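Local structure of glucose-6-phosphate isomerase (Plasmodium falciparum, 3QKI) at residues M21-L26 and E86-K91; N168-G173 and Q236-Y241; T287-T292 and D300-F305; D344-H349 and N355-L360. The protein probably catalyses the reversible interconversion of alpha-D-glucose 6-phosphate and beta-D-fructose 6-phosphate, an early step of glycolysis. All coordinates share one frame; numbering follows the deposited sequence.

Contact 1 (M21-L26 and E86-K91); sequences MEITNL and EEVELK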
loop_
_atom_site.group_PDB
_atom_site.type_symbol
_atom_site.label_atom_id
_atom_site.label_comp_id
_atom_site.label_asym_id
_atom_site.label_seq_id
_atom_site.Cartn_x
_atom_site.Cartn_y
_atom_site.Cartn_z
ATOM N N MET A 21 25.647 -28.385 1.719
ATOM C CA MET A 21 25.541 -27.765 3.035
ATOM C C MET A 21 24.839 -26.406 2.981
ATOM O O MET A 21 25.085 -25.621 2.059
ATOM C CB MET A 21 26.923 -27.638 3.690
ATOM N N GLU A 22 23.981 -26.132 3.986
ATOM C CA GLU A 22 23.196 -24.890 4.119
ATOM C C GLU A 22 24.017 -23.714 4.657
ATOM O O GLU A 22 25.070 -23.919 5.256
ATOM C CB GLU A 22 21.964 -25.105 5.019
ATOM C CG GLU A 22 20.852 -25.907 4.368
ATOM C CD GLU A 22 19.593 -26.101 5.197
ATOM O OE1 GLU A 22 19.246 -25.194 5.990
ATOM O OE2 GLU A 22 18.930 -27.150 5.022
ATOM N N ILE A 23 23.519 -22.481 4.470
ATOM C CA ILE A 23 24.189 -21.264 4.962
ATOM C C ILE A 23 24.327 -21.247 6.509
ATOM O O ILE A 23 25.296 -20.707 7.061
ATOM C CB ILE A 23 23.503 -19.976 4.425
ATOM C CG1 ILE A 23 22.006 -19.878 4.830
ATOM C CG2 ILE A 23 23.730 -19.834 2.929
ATOM C CD1 ILE A 23 21.357 -18.476 4.719
ATOM N N THR A 24 23.350 -21.837 7.186
ATOM C CA THR A 24 23.273 -21.906 8.647
ATOM C C THR A 24 24.441 -22.680 9.266
ATOM O O THR A 24 24.688 -22.526 10.451
ATOM C CB THR A 24 21.897 -22.406 9.090
ATOM O OG1 THR A 24 21.646 -23.654 8.453
ATOM C CG2 THR A 24 20.785 -21.424 8.751
ATOM N N ASN A 25 25.163 -23.491 8.450
ATOM C CA ASN A 25 26.329 -24.282 8.852
ATOM C C ASN A 25 27.646 -23.535 8.674
ATOM O O ASN A 25 28.652 -23.984 9.216
ATOM C CB ASN A 25 26.351 -25.640 8.146
ATOM C CG ASN A 25 25.230 -26.537 8.609
ATOM O OD1 ASN A 25 25.153 -26.922 9.790
ATOM N ND2 ASN A 25 24.311 -26.854 7.699
ATOM N N LEU A 26 27.644 -22.381 7.969
ATOM C CA LEU A 26 28.854 -21.576 7.764
ATOM C C LEU A 26 29.391 -21.032 9.088
ATOM O O LEU A 26 28.613 -20.701 10.003
ATOM C CB LEU A 26 28.629 -20.441 6.755
ATOM C CG LEU A 26 28.283 -20.861 5.316
ATOM C CD1 LEU A 26 27.724 -19.708 4.544
ATOM C CD2 LEU A 26 29.496 -21.371 4.582
ATOM N N GLU A 86 31.762 -12.632 2.294
ATOM C CA GLU A 86 32.974 -13.259 1.708
ATOM C C GLU A 86 32.848 -14.804 1.696
ATOM O O GLU A 86 33.135 -15.444 0.687
ATOM C CB GLU A 86 34.218 -12.850 2.513
ATOM C CG GLU A 86 34.663 -11.434 2.223
ATOM C CD GLU A 86 35.645 -10.798 3.189
ATOM O OE1 GLU A 86 35.999 -11.433 4.210
ATOM O OE2 GLU A 86 36.043 -9.639 2.931
ATOM N N GLU A 87 32.375 -15.386 2.807
ATOM C CA GLU A 87 32.185 -16.826 2.930
ATOM C C GLU A 87 31.152 -17.408 1.938
ATOM O O GLU A 87 31.331 -18.535 1.477
ATOM C CB GLU A 87 31.879 -17.210 4.371
ATOM C CG GLU A 87 32.328 -18.625 4.679
ATOM C CD GLU A 87 32.158 -19.129 6.095
ATOM O OE1 GLU A 87 32.130 -18.310 7.040
ATOM O OE2 GLU A 87 32.123 -20.368 6.265
ATOM N N VAL A 88 30.095 -16.651 1.597
ATOM C CA VAL A 88 29.113 -17.096 0.588
ATOM C C VAL A 88 29.548 -16.717 -0.842
ATOM O O VAL A 88 28.813 -16.991 -1.798
ATOM C CB VAL A 88 27.650 -16.643 0.848
ATOM C CG1 VAL A 88 27.094 -17.256 2.103
ATOM C CG2 VAL A 88 27.512 -15.126 0.861
ATOM N N GLU A 89 30.719 -16.075 -0.985
ATOM C CA GLU A 89 31.303 -15.657 -2.268
ATOM C C GLU A 89 30.383 -14.698 -3.013
ATOM O O GLU A 89 30.159 -14.841 -4.214
ATOM C CB GLU A 89 31.687 -16.879 -3.140
ATOM C CG GLU A 89 32.673 -17.810 -2.471
ATOM C CD GLU A 89 33.090 -18.982 -3.331
ATOM O OE1 GLU A 89 32.267 -19.907 -3.523
ATOM O OE2 GLU A 89 34.248 -18.979 -3.803
ATOM N N LEU A 90 29.848 -13.716 -2.276
ATOM C CA LEU A 90 28.928 -12.732 -2.802
ATOM C C LEU A 90 29.516 -11.987 -3.996
ATOM O O LEU A 90 28.826 -11.864 -5.000
ATOM C CB LEU A 90 28.485 -11.749 -1.701
ATOM C CG LEU A 90 27.534 -10.622 -2.108
ATOM C CD1 LEU A 90 26.235 -11.173 -2.629
ATOM C CD2 LEU A 90 27.255 -9.713 -0.942
ATOM N N LYS A 91 30.766 -11.493 -3.893
ATOM C CA LYS A 91 31.405 -10.751 -4.989
ATOM C C LYS A 91 31.562 -11.594 -6.257
ATOM O O LYS A 91 31.335 -11.090 -7.354
ATOM C CB LYS A 91 32.731 -10.122 -4.561
ATOM C CG LYS A 91 32.523 -8.774 -3.888
ATOM C CD LYS A 91 33.722 -7.846 -4.045
ATOM C CE LYS A 91 33.663 -6.943 -5.262
ATOM N NZ LYS A 91 32.781 -5.758 -5.049
#

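Contact 2 (N168-G173 and Q236-Y241); sequences NVICIG and QNLDQY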
loop_
_atom_site.group_PDB
_atom_site.type_symbol
_atom_site.label_atom_id
_atom_site.label_comp_id
_atom_site.label_asym_id
_atom_site.label_seq_id
_atom_site.Cartn_x
_atom_site.Cartn_y
_atom_site.Cartn_z
ATOM N N ASN A 168 -2.908 11.611 -24.283
ATOM C CA ASN A 168 -3.033 10.531 -23.308
ATOM C C ASN A 168 -2.258 9.295 -23.700
ATOM O O ASN A 168 -2.093 9.003 -24.887
ATOM C CB ASN A 168 -4.493 10.151 -23.138
ATOM C CG ASN A 168 -5.431 11.328 -23.095
ATOM O OD1 ASN A 168 -5.152 12.322 -22.441
ATOM N ND2 ASN A 168 -6.543 11.249 -23.814
ATOM N N VAL A 169 -1.785 8.562 -22.676
ATOM C CA VAL A 169 -1.092 7.291 -22.831
ATOM C C VAL A 169 -1.700 6.282 -21.861
ATOM O O VAL A 169 -1.677 6.505 -20.646
ATOM C CB VAL A 169 0.442 7.415 -22.652
ATOM C CG1 VAL A 169 1.113 6.083 -22.917
ATOM C CG2 VAL A 169 1.035 8.500 -23.556
ATOM N N ILE A 170 -2.297 5.220 -22.381
ATOM C CA ILE A 170 -2.794 4.129 -21.552
ATOM C C ILE A 170 -1.769 2.989 -21.653
ATOM O O ILE A 170 -1.581 2.434 -22.738
ATOM C CB ILE A 170 -4.221 3.640 -21.912
ATOM C CG1 ILE A 170 -5.239 4.792 -21.900
ATOM C CG2 ILE A 170 -4.647 2.464 -20.987
ATOM C CD1 ILE A 170 -6.663 4.369 -22.279
ATOM N N CYS A 171 -1.073 2.677 -20.541
ATOM C CA CYS A 171 -0.131 1.548 -20.475
ATOM C C CYS A 171 -0.890 0.344 -19.968
ATOM O O CYS A 171 -1.468 0.395 -18.881
ATOM C CB CYS A 171 1.064 1.847 -19.585
ATOM S SG CYS A 171 2.075 3.209 -20.164
ATOM N N ILE A 172 -0.905 -0.732 -20.768
ATOM C CA ILE A 172 -1.612 -1.956 -20.395
ATOM C C ILE A 172 -0.559 -3.007 -20.108
ATOM O O ILE A 172 0.232 -3.358 -20.999
ATOM C CB ILE A 172 -2.619 -2.413 -21.466
ATOM C CG1 ILE A 172 -3.525 -1.248 -21.966
ATOM C CG2 ILE A 172 -3.448 -3.605 -20.952
ATOM C CD1 ILE A 172 -4.487 -1.632 -23.093
ATOM N N GLY A 173 -0.531 -3.472 -18.866
ATOM C CA GLY A 173 0.423 -4.482 -18.416
ATOM C C GLY A 173 0.206 -4.859 -16.968
ATOM O O GLY A 173 -0.397 -4.092 -16.209
ATOM N N GLN A 236 -11.907 6.915 -18.309
ATOM C CA GLN A 236 -12.539 8.071 -17.652
ATOM C C GLN A 236 -12.170 9.418 -18.314
ATOM O O GLN A 236 -10.999 9.792 -18.198
ATOM C CB GLN A 236 -12.018 8.082 -16.192
ATOM C CG GLN A 236 -12.368 9.318 -15.364
ATOM C CD GLN A 236 -13.553 9.041 -14.503
ATOM O OE1 GLN A 236 -14.602 8.614 -14.983
ATOM N NE2 GLN A 236 -13.381 9.193 -13.199
ATOM N N ASN A 237 -13.125 10.149 -18.931
ATOM C CA ASN A 237 -12.908 11.484 -19.534
ATOM C C ASN A 237 -11.838 11.546 -20.636
ATOM O O ASN A 237 -11.295 12.620 -20.914
ATOM C CB ASN A 237 -12.632 12.558 -18.462
ATOM C CG ASN A 237 -13.787 12.806 -17.546
ATOM O OD1 ASN A 237 -13.677 12.592 -16.340
ATOM N ND2 ASN A 237 -14.903 13.283 -18.104
ATOM N N LEU A 238 -11.532 10.400 -21.255
ATOM C CA LEU A 238 -10.507 10.375 -22.303
ATOM C C LEU A 238 -11.186 10.317 -23.645
ATOM O O LEU A 238 -12.190 9.613 -23.793
ATOM C CB LEU A 238 -9.531 9.169 -22.146
ATOM C CG LEU A 238 -8.553 9.155 -20.951
ATOM C CD1 LEU A 238 -7.395 8.210 -21.195
ATOM C CD2 LEU A 238 -7.990 10.518 -20.644
ATOM N N ASP A 239 -10.631 11.043 -24.630
ATOM C CA ASP A 239 -11.140 10.959 -25.994
ATOM C C ASP A 239 -10.214 9.979 -26.722
ATOM O O ASP A 239 -8.989 10.134 -26.646
ATOM C CB ASP A 239 -11.123 12.349 -26.681
ATOM C CG ASP A 239 -11.716 12.418 -28.087
ATOM O OD1 ASP A 239 -11.878 11.357 -28.722
ATOM O OD2 ASP A 239 -12.014 13.540 -28.552
ATOM N N GLN A 240 -10.803 8.958 -27.408
ATOM C CA GLN A 240 -10.047 7.959 -28.186
ATOM C C GLN A 240 -9.091 8.629 -29.166
ATOM O O GLN A 240 -7.980 8.145 -29.336
ATOM C CB GLN A 240 -10.979 7.037 -28.973
ATOM C CG GLN A 240 -11.758 6.051 -28.119
ATOM C CD GLN A 240 -13.091 6.583 -27.666
ATOM O OE1 GLN A 240 -13.246 7.762 -27.380
ATOM N NE2 GLN A 240 -14.080 5.705 -27.566
ATOM N N TYR A 241 -9.517 9.759 -29.777
ATOM C CA TYR A 241 -8.729 10.516 -30.754
ATOM C C TYR A 241 -7.427 11.116 -30.228
ATOM O O TYR A 241 -6.546 11.396 -31.040
ATOM C CB TYR A 241 -9.566 11.605 -31.448
ATOM C CG TYR A 241 -10.735 11.132 -32.293
ATOM C CD1 TYR A 241 -10.621 10.014 -33.108
ATOM C CD2 TYR A 241 -11.898 11.892 -32.393
ATOM C CE1 TYR A 241 -11.664 9.613 -33.939
ATOM C CE2 TYR A 241 -12.952 11.503 -33.223
ATOM C CZ TYR A 241 -12.829 10.364 -34.001
ATOM O OH TYR A 241 -13.873 9.966 -34.809
#

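Contact 3 (T287-T292 and D300-F305); sequences TNLKLT and DNVFEF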
loop_
_atom_site.group_PDB
_atom_site.type_symbol
_atom_site.label_atom_id
_atom_site.label_comp_id
_atom_site.label_asym_id
_atom_site.label_seq_id
_atom_site.Cartn_x
_atom_site.Cartn_y
_atom_site.Cartn_z
ATOM N N THR A 287 8.005 -9.383 -27.832
ATOM C CA THR A 287 8.896 -10.026 -28.827
ATOM C C THR A 287 8.090 -10.930 -29.717
ATOM O O THR A 287 8.624 -11.489 -30.685
ATOM C CB THR A 287 10.026 -10.774 -28.158
ATOM O OG1 THR A 287 9.458 -11.687 -27.217
ATOM C CG2 THR A 287 10.978 -9.834 -27.475
ATOM N N ASN A 288 6.805 -11.094 -29.396
ATOM C CA ASN A 288 5.994 -11.958 -30.228
ATOM C C ASN A 288 5.490 -11.155 -31.421
ATOM O O ASN A 288 4.382 -10.608 -31.395
ATOM C CB ASN A 288 4.870 -12.582 -29.439
ATOM C CG ASN A 288 4.201 -13.705 -30.189
ATOM O OD1 ASN A 288 4.122 -13.714 -31.433
ATOM N ND2 ASN A 288 3.703 -14.670 -29.448
ATOM N N LEU A 289 6.312 -11.089 -32.473
ATOM C CA LEU A 289 5.996 -10.321 -33.666
ATOM C C LEU A 289 4.814 -10.859 -34.446
ATOM O O LEU A 289 4.087 -10.079 -35.060
ATOM C CB LEU A 289 7.239 -10.083 -34.536
ATOM C CG LEU A 289 8.409 -9.350 -33.857
ATOM C CD1 LEU A 289 9.620 -9.338 -34.724
ATOM C CD2 LEU A 289 8.041 -7.928 -33.491
ATOM N N LYS A 290 4.576 -12.177 -34.375
ATOM C CA LYS A 290 3.442 -12.833 -35.027
ATOM C C LYS A 290 2.124 -12.308 -34.409
ATOM O O LYS A 290 1.189 -11.960 -35.135
ATOM C CB LYS A 290 3.551 -14.367 -34.836
ATOM C CG LYS A 290 2.370 -15.169 -35.386
ATOM C CD LYS A 290 2.380 -16.599 -34.874
ATOM C CE LYS A 290 1.324 -17.466 -35.520
ATOM N NZ LYS A 290 -0.023 -17.240 -34.928
ATOM N N LEU A 291 2.071 -12.271 -33.067
ATOM C CA LEU A 291 0.881 -11.839 -32.321
ATOM C C LEU A 291 0.628 -10.348 -32.327
ATOM O O LEU A 291 -0.522 -9.939 -32.452
ATOM C CB LEU A 291 0.801 -12.477 -30.938
ATOM C CG LEU A 291 0.571 -14.007 -30.952
ATOM C CD1 LEU A 291 0.364 -14.507 -29.585
ATOM C CD2 LEU A 291 -0.666 -14.404 -31.769
ATOM N N THR A 292 1.693 -9.533 -32.313
ATOM C CA THR A 292 1.528 -8.077 -32.437
ATOM C C THR A 292 0.964 -7.758 -33.836
ATOM O O THR A 292 0.061 -6.933 -33.965
ATOM C CB THR A 292 2.835 -7.333 -32.112
ATOM O OG1 THR A 292 3.869 -7.784 -32.988
ATOM C CG2 THR A 292 3.254 -7.494 -30.660
ATOM N N ASP A 300 6.864 -0.891 -36.910
ATOM C CA ASP A 300 7.623 0.217 -36.346
ATOM C C ASP A 300 7.163 0.513 -34.932
ATOM O O ASP A 300 7.816 1.288 -34.231
ATOM C CB ASP A 300 7.423 1.471 -37.196
ATOM C CG ASP A 300 8.090 1.420 -38.554
ATOM O OD1 ASP A 300 7.797 2.313 -39.392
ATOM O OD2 ASP A 300 8.914 0.490 -38.783
ATOM N N ASN A 301 6.010 -0.068 -34.532
ATOM C CA ASN A 301 5.389 0.206 -33.237
ATOM C C ASN A 301 5.586 -0.917 -32.191
ATOM O O ASN A 301 4.931 -0.925 -31.139
ATOM C CB ASN A 301 3.907 0.594 -33.450
ATOM C CG ASN A 301 3.721 2.017 -33.949
ATOM O OD1 ASN A 301 4.616 2.631 -34.537
ATOM N ND2 ASN A 301 2.610 2.622 -33.598
ATOM N N VAL A 302 6.534 -1.814 -32.462
ATOM C CA VAL A 302 6.863 -2.919 -31.563
ATOM C C VAL A 302 8.271 -2.721 -31.052
ATOM O O VAL A 302 9.229 -2.643 -31.837
ATOM C CB VAL A 302 6.651 -4.333 -32.150
ATOM C CG1 VAL A 302 6.890 -5.398 -31.083
ATOM C CG2 VAL A 302 5.256 -4.480 -32.736
ATOM N N PHE A 303 8.390 -2.605 -29.726
ATOM C CA PHE A 303 9.654 -2.353 -29.042
ATOM C C PHE A 303 10.057 -3.618 -28.282
ATOM O O PHE A 303 9.286 -4.164 -27.499
ATOM C CB PHE A 303 9.514 -1.129 -28.134
ATOM C CG PHE A 303 9.220 0.141 -28.914
ATOM C CD1 PHE A 303 7.930 0.427 -29.356
ATOM C CD2 PHE A 303 10.240 1.011 -29.261
ATOM C CE1 PHE A 303 7.666 1.593 -30.069
ATOM C CE2 PHE A 303 9.970 2.170 -29.995
ATOM C CZ PHE A 303 8.690 2.451 -30.397
ATOM N N GLU A 304 11.227 -4.125 -28.586
ATOM C CA GLU A 304 11.672 -5.375 -28.013
ATOM C C GLU A 304 12.412 -5.264 -26.676
ATOM O O GLU A 304 12.935 -4.217 -26.298
ATOM C CB GLU A 304 12.447 -6.208 -29.080
ATOM C CG GLU A 304 13.959 -6.121 -29.035
ATOM C CD GLU A 304 14.725 -6.626 -30.246
ATOM O OE1 GLU A 304 15.407 -7.671 -30.129
ATOM O OE2 GLU A 304 14.726 -5.919 -31.282
ATOM N N PHE A 305 12.388 -6.373 -25.953
ATOM C CA PHE A 305 13.133 -6.638 -24.732
ATOM C C PHE A 305 13.519 -8.117 -24.735
ATOM O O PHE A 305 13.143 -8.824 -25.667
ATOM C CB PHE A 305 12.488 -6.073 -23.460
ATOM C CG PHE A 305 11.239 -6.724 -22.925
ATOM C CD1 PHE A 305 10.030 -6.603 -23.600
ATOM C CD2 PHE A 305 11.232 -7.308 -21.667
ATOM C CE1 PHE A 305 8.860 -7.130 -23.065
ATOM C CE2 PHE A 305 10.060 -7.832 -21.128
ATOM C CZ PHE A 305 8.879 -7.742 -21.831
#

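Contact 4 (D344-H349 and N355-L360); sequences DEHFLH and NIPVLL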
loop_
_atom_site.group_PDB
_atom_site.type_symbol
_atom_site.label_atom_id
_atom_site.label_comp_id
_atom_site.label_asym_id
_atom_site.label_seq_id
_atom_site.Cartn_x
_atom_site.Cartn_y
_atom_site.Cartn_z
ATOM N N ASP A 344 25.078 0.679 -10.451
ATOM C CA ASP A 344 25.472 -0.670 -10.863
ATOM C C ASP A 344 27.000 -0.833 -10.731
ATOM O O ASP A 344 27.463 -1.840 -10.179
ATOM C CB ASP A 344 25.083 -0.973 -12.318
ATOM C CG ASP A 344 23.600 -1.133 -12.587
ATOM O OD1 ASP A 344 22.818 -1.278 -11.606
ATOM O OD2 ASP A 344 23.202 -1.027 -13.767
ATOM N N GLU A 345 27.767 0.161 -11.233
ATOM C CA GLU A 345 29.244 0.169 -11.189
ATOM C C GLU A 345 29.770 0.151 -9.764
ATOM O O GLU A 345 30.724 -0.572 -9.464
ATOM C CB GLU A 345 29.812 1.373 -11.966
ATOM C CG GLU A 345 29.604 1.261 -13.467
ATOM C CD GLU A 345 30.586 0.341 -14.170
ATOM O OE1 GLU A 345 31.787 0.680 -14.202
ATOM O OE2 GLU A 345 30.151 -0.699 -14.716
ATOM N N HIS A 346 29.106 0.899 -8.867
ATOM C CA HIS A 346 29.439 0.934 -7.447
ATOM C C HIS A 346 29.193 -0.461 -6.850
ATOM O O HIS A 346 30.069 -1.017 -6.173
ATOM C CB HIS A 346 28.567 1.986 -6.712
ATOM C CG HIS A 346 28.691 1.920 -5.234
ATOM N ND1 HIS A 346 29.800 2.438 -4.576
ATOM C CD2 HIS A 346 27.862 1.360 -4.322
ATOM C CE1 HIS A 346 29.609 2.195 -3.290
ATOM N NE2 HIS A 346 28.455 1.548 -3.083
ATOM N N PHE A 347 28.017 -1.030 -7.127
ATOM C CA PHE A 347 27.652 -2.359 -6.630
ATOM C C PHE A 347 28.680 -3.438 -7.055
ATOM O O PHE A 347 29.095 -4.270 -6.245
ATOM C CB PHE A 347 26.250 -2.731 -7.141
ATOM C CG PHE A 347 25.744 -4.111 -6.783
ATOM C CD1 PHE A 347 25.891 -4.615 -5.489
ATOM C CD2 PHE A 347 25.019 -4.854 -7.698
ATOM C CE1 PHE A 347 25.384 -5.868 -5.151
ATOM C CE2 PHE A 347 24.474 -6.091 -7.349
ATOM C CZ PHE A 347 24.627 -6.578 -6.072
ATOM N N LEU A 348 29.084 -3.412 -8.323
ATOM C CA LEU A 348 30.023 -4.399 -8.838
ATOM C C LEU A 348 31.442 -4.226 -8.289
ATOM O O LEU A 348 32.096 -5.222 -7.947
ATOM C CB LEU A 348 30.047 -4.319 -10.375
ATOM C CG LEU A 348 31.040 -5.228 -11.115
ATOM C CD1 LEU A 348 30.676 -6.716 -10.941
ATOM C CD2 LEU A 348 31.078 -4.878 -12.605
ATOM N N HIS A 349 31.938 -2.988 -8.278
ATOM C CA HIS A 349 33.325 -2.688 -7.949
ATOM C C HIS A 349 33.692 -2.338 -6.510
ATOM O O HIS A 349 34.821 -2.643 -6.110
ATOM C CB HIS A 349 33.884 -1.643 -8.923
ATOM C CG HIS A 349 33.871 -2.091 -10.349
ATOM N ND1 HIS A 349 34.700 -3.110 -10.794
ATOM C CD2 HIS A 349 33.116 -1.664 -11.383
ATOM C CE1 HIS A 349 34.427 -3.256 -12.085
ATOM N NE2 HIS A 349 33.501 -2.393 -12.489
ATOM N N ASN A 355 30.465 -0.946 0.169
ATOM C CA ASN A 355 29.468 -1.229 -0.853
ATOM C C ASN A 355 28.047 -1.033 -0.278
ATOM O O ASN A 355 27.545 -1.864 0.493
ATOM C CB ASN A 355 29.711 -2.641 -1.381
ATOM C CG ASN A 355 28.989 -2.952 -2.655
ATOM O OD1 ASN A 355 27.778 -2.703 -2.795
ATOM N ND2 ASN A 355 29.711 -3.559 -3.596
ATOM N N ILE A 356 27.427 0.090 -0.630
ATOM C CA ILE A 356 26.110 0.511 -0.123
ATOM C C ILE A 356 24.981 -0.545 -0.296
ATOM O O ILE A 356 24.414 -0.956 0.719
ATOM C CB ILE A 356 25.756 1.956 -0.574
ATOM C CG1 ILE A 356 26.654 2.958 0.146
ATOM C CG2 ILE A 356 24.267 2.291 -0.326
ATOM C CD1 ILE A 356 26.749 4.321 -0.504
ATOM N N PRO A 357 24.693 -1.071 -1.507
ATOM C CA PRO A 357 23.641 -2.116 -1.610
ATOM C C PRO A 357 23.985 -3.395 -0.839
ATOM O O PRO A 357 23.092 -4.062 -0.319
ATOM C CB PRO A 357 23.572 -2.410 -3.110
ATOM C CG PRO A 357 24.289 -1.293 -3.788
ATOM C CD PRO A 357 25.251 -0.725 -2.838
ATOM N N VAL A 358 25.290 -3.760 -0.781
ATOM C CA VAL A 358 25.709 -4.950 -0.050
ATOM C C VAL A 358 25.459 -4.769 1.458
ATOM O O VAL A 358 24.879 -5.665 2.091
ATOM C CB VAL A 358 27.170 -5.366 -0.381
ATOM C CG1 VAL A 358 27.694 -6.391 0.638
ATOM C CG2 VAL A 358 27.256 -5.930 -1.804
ATOM N N LEU A 359 25.872 -3.614 2.014
ATOM C CA LEU A 359 25.676 -3.308 3.440
ATOM C C LEU A 359 24.185 -3.247 3.794
ATOM O O LEU A 359 23.797 -3.678 4.875
ATOM C CB LEU A 359 26.371 -1.991 3.807
ATOM C CG LEU A 359 27.923 -2.019 3.762
ATOM C CD1 LEU A 359 28.491 -0.612 3.940
ATOM C CD2 LEU A 359 28.475 -2.972 4.807
ATOM N N LEU A 360 23.351 -2.764 2.860
ATOM C CA LEU A 360 21.895 -2.703 3.048
ATOM C C LEU A 360 21.309 -4.121 3.054
ATOM O O LEU A 360 20.509 -4.458 3.913
ATOM C CB LEU A 360 21.263 -1.819 1.960
ATOM C CG LEU A 360 19.794 -1.420 2.159
ATOM C CD1 LEU A 360 19.589 -0.688 3.500
ATOM C CD2 LEU A 360 19.332 -0.492 1.050
#

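Contact 1 (M21-L26 and E86-K91)
Ile23 and Leu26 look across at Val88 and Glu87 with no hydrogen bond between the two backbones. The CA atoms of Leu26 and Glu87 are 7.6 Å apart, those of Ile23 and Val88 7.8 Å, and with no hydrogen bond across, the contact is made by side chains. Residues 23-25 make a short 3-10 turn, and the hydrogen bond from Leu26 N to Ile23 O (3.0 Å) closes it just before helix 27-39, whose N-cap position Leu26 holds. Opposite, helix 75-87 ends in a Schellman motif: Glu89, with a phi of 60°, breaks the helical path and at the same time stands at the N-cap of helix 90-99. The contact thus packs the entry to the first helix of the chain against the joint between two later ones. Leu26 does most of the touching, its two methyls serving two neighbours. CD1 meets Val88 CG1 at 3.5 Å, the side chains crossing at about a right angle, while CD2 lies 3.3 Å from Glu87 OE2. Glu87, with CG opposite the backbone N (chi1 -152°) and an extended chain, runs alongside Leu26 in the reverse direction. Its length suits the place, because the carboxylate passes the leucine to reach the start of helix 27-39, where OE1 is hydrogen-bonded to Ser28 OG and OE2 takes a weak bond from Lys27 N. The helix end would probably stabilise the negative charge there. On the buried side, Ile23 CG2 approaches Val88 CG1 at 4.3 Å; Ile23 also rests on Phe365 of helix 356-371, and the branched Val88 on Leu543 of helix 523-543.

Contact 2 (N168-G173 and Q236-Y241)
Leu238 packs on Asn168 and Ile170 in a side-chain contact without hydrogen bonds, made where the loop between helix 228-235 and strand 243-248 passes the beginning of strand 168-172. The CA atoms of Leu238 and Asn168 stand 7.5 Å apart. Of the leucine methyls, CD1 lies between Asn168 CB (4.0 Å) and Ile170 CD1 (4.1 Å), while CD2 is 3.6 Å from Asn168 CG, the leucine and asparagine side chains sliding past each other in opposite directions. With CG beside its own backbone N (chi1 -69°), Leu238 directs both branches at the strand. The strand lies inside the parallel sheet of the first sugar isomerase (SIS) domain, between strands 219-223 and 243-248. The crossover from one of these neighbours to the other must therefore skip strand 168-172, and Leu238, an apolar residue in a loop, covers its start, resting also on Trp267 of helix 255-268. Asp239 shapes the next part of the loop as an Asx turn: its OD1 accepts from Tyr241 N at 3.0 Å, the donor standing above the carboxylate plane, and also forms a salt bridge with Lys271. Earlier in the loop, Asn237 packs on Tyr212 of the second subunit.

Contact 3 (T287-T292 and D300-F305)
Val302 divides its two methyls between Leu289 and Thr292. With CG1 placed opposite the backbone N (chi1 -174°), that methyl turns to Leu289 CD2 at 3.7 Å, while CG2 faces Thr292 tip to tip, 3.6 Å from OG1 and 3.8 Å from CB. A beta-branched residue suits this spot, since each branch meets a different residue, Leu289 and Thr292, which lie about one turn apart on the strand-facing side of helix 289-295. Thr287 is also split by its rotamer. At chi1 54° its OG1 sits between the backbone N and carbonyl carbon and is hydrogen-bonded to Lys250 NZ, leaving CG2 to lie over the strand's exit. There it is modelled only 3.0 Å from Phe305 O, a very tight approach whose exact length is doubtful; that buried carbonyl oxygen has no hydrogen-bonding partner in the model. Next to Thr287, Asn288 caps the helix: OD1 accepts from Leu291 N at 3.0 Å, the donor lying well above the carbonyl plane, and ND2 is bonded to Thr251 O. The helix and strand 302-303 complete a beta-alpha-beta unit begun by strand 282-285, and Thr287 and Asn288 place its first loop beside Lys250 and Thr251, which bind beta-D-fructose 6-phosphate, not bound to this chain.

Contact 4 (D344-H349 and N355-L360)
Phe347 and His346, near the C-terminal end of helix 330-349, meet the first turn of helix 356-371. The axes of the two short helical segments approach to 9.3 Å at an angle of 68°. Phe347 sets out with CG opposite the backbone N (chi1 177°), which carries it across to the other helix. Its CB lies 4.1 Å from Pro357 CG; further out, CD1 is 4.0 Å from Pro357 CB and has Asn355 OD1 at the ring edge, 3.8 Å away; beyond it CE1 meets Val358 CG2, also at the edge, at 3.8 Å. Pro357 suits the first turn of a helix, where the backbone N-H it lacks would have no carbonyl to bond within the helix. Asn355 is the N-cap. Its OD1 accepts weakly from Val358 N, and its ND2 gives a hydrogen bond of 2.8 Å to Phe347 O as well as one to Ala350 O, so one amide closes the beginning of one helix and the end of the other. His346 serves the same helix start with its ring: Ile356 N donates to NE2 at 3.0 Å, nearly straight at 160° and in the ring plane, while Pro357 CD sits at the same edge and Phe61 stacks on the ring. NE2 accepts this bond and so is probably unprotonated, which points to a neutral imidazole with its hydrogen on ND1; the partly positive N-terminus of helix 356-371 would be expected to disfavour a protonated, charged ring.

In the fold
The four contacts fall into two groups. Contacts 1 and 4, with centres 18 Å apart, touch: Lys91 NZ probably hydrogen-bonds Leu348 O at 3.0 Å, and Leu90 CD2 packs on Val358 CG1 at 3.7 Å, so that helix 90-99 joins the two. Contacts 2 and 3 reach the same five-stranded parallel sheet, with centres 20 Å apart and nearest atoms about 10 Å apart. Contacts 1 and 2 lie on opposite sides of the chain's centre, 50 Å between their centres. Contact 3 comes close to the sugar phosphate site, which holds no fructose 6-phosphate in this chain: the side chain of Phe305 is about 5 Å from that of Ser177, another residue of the site. The other three contacts lie away from it.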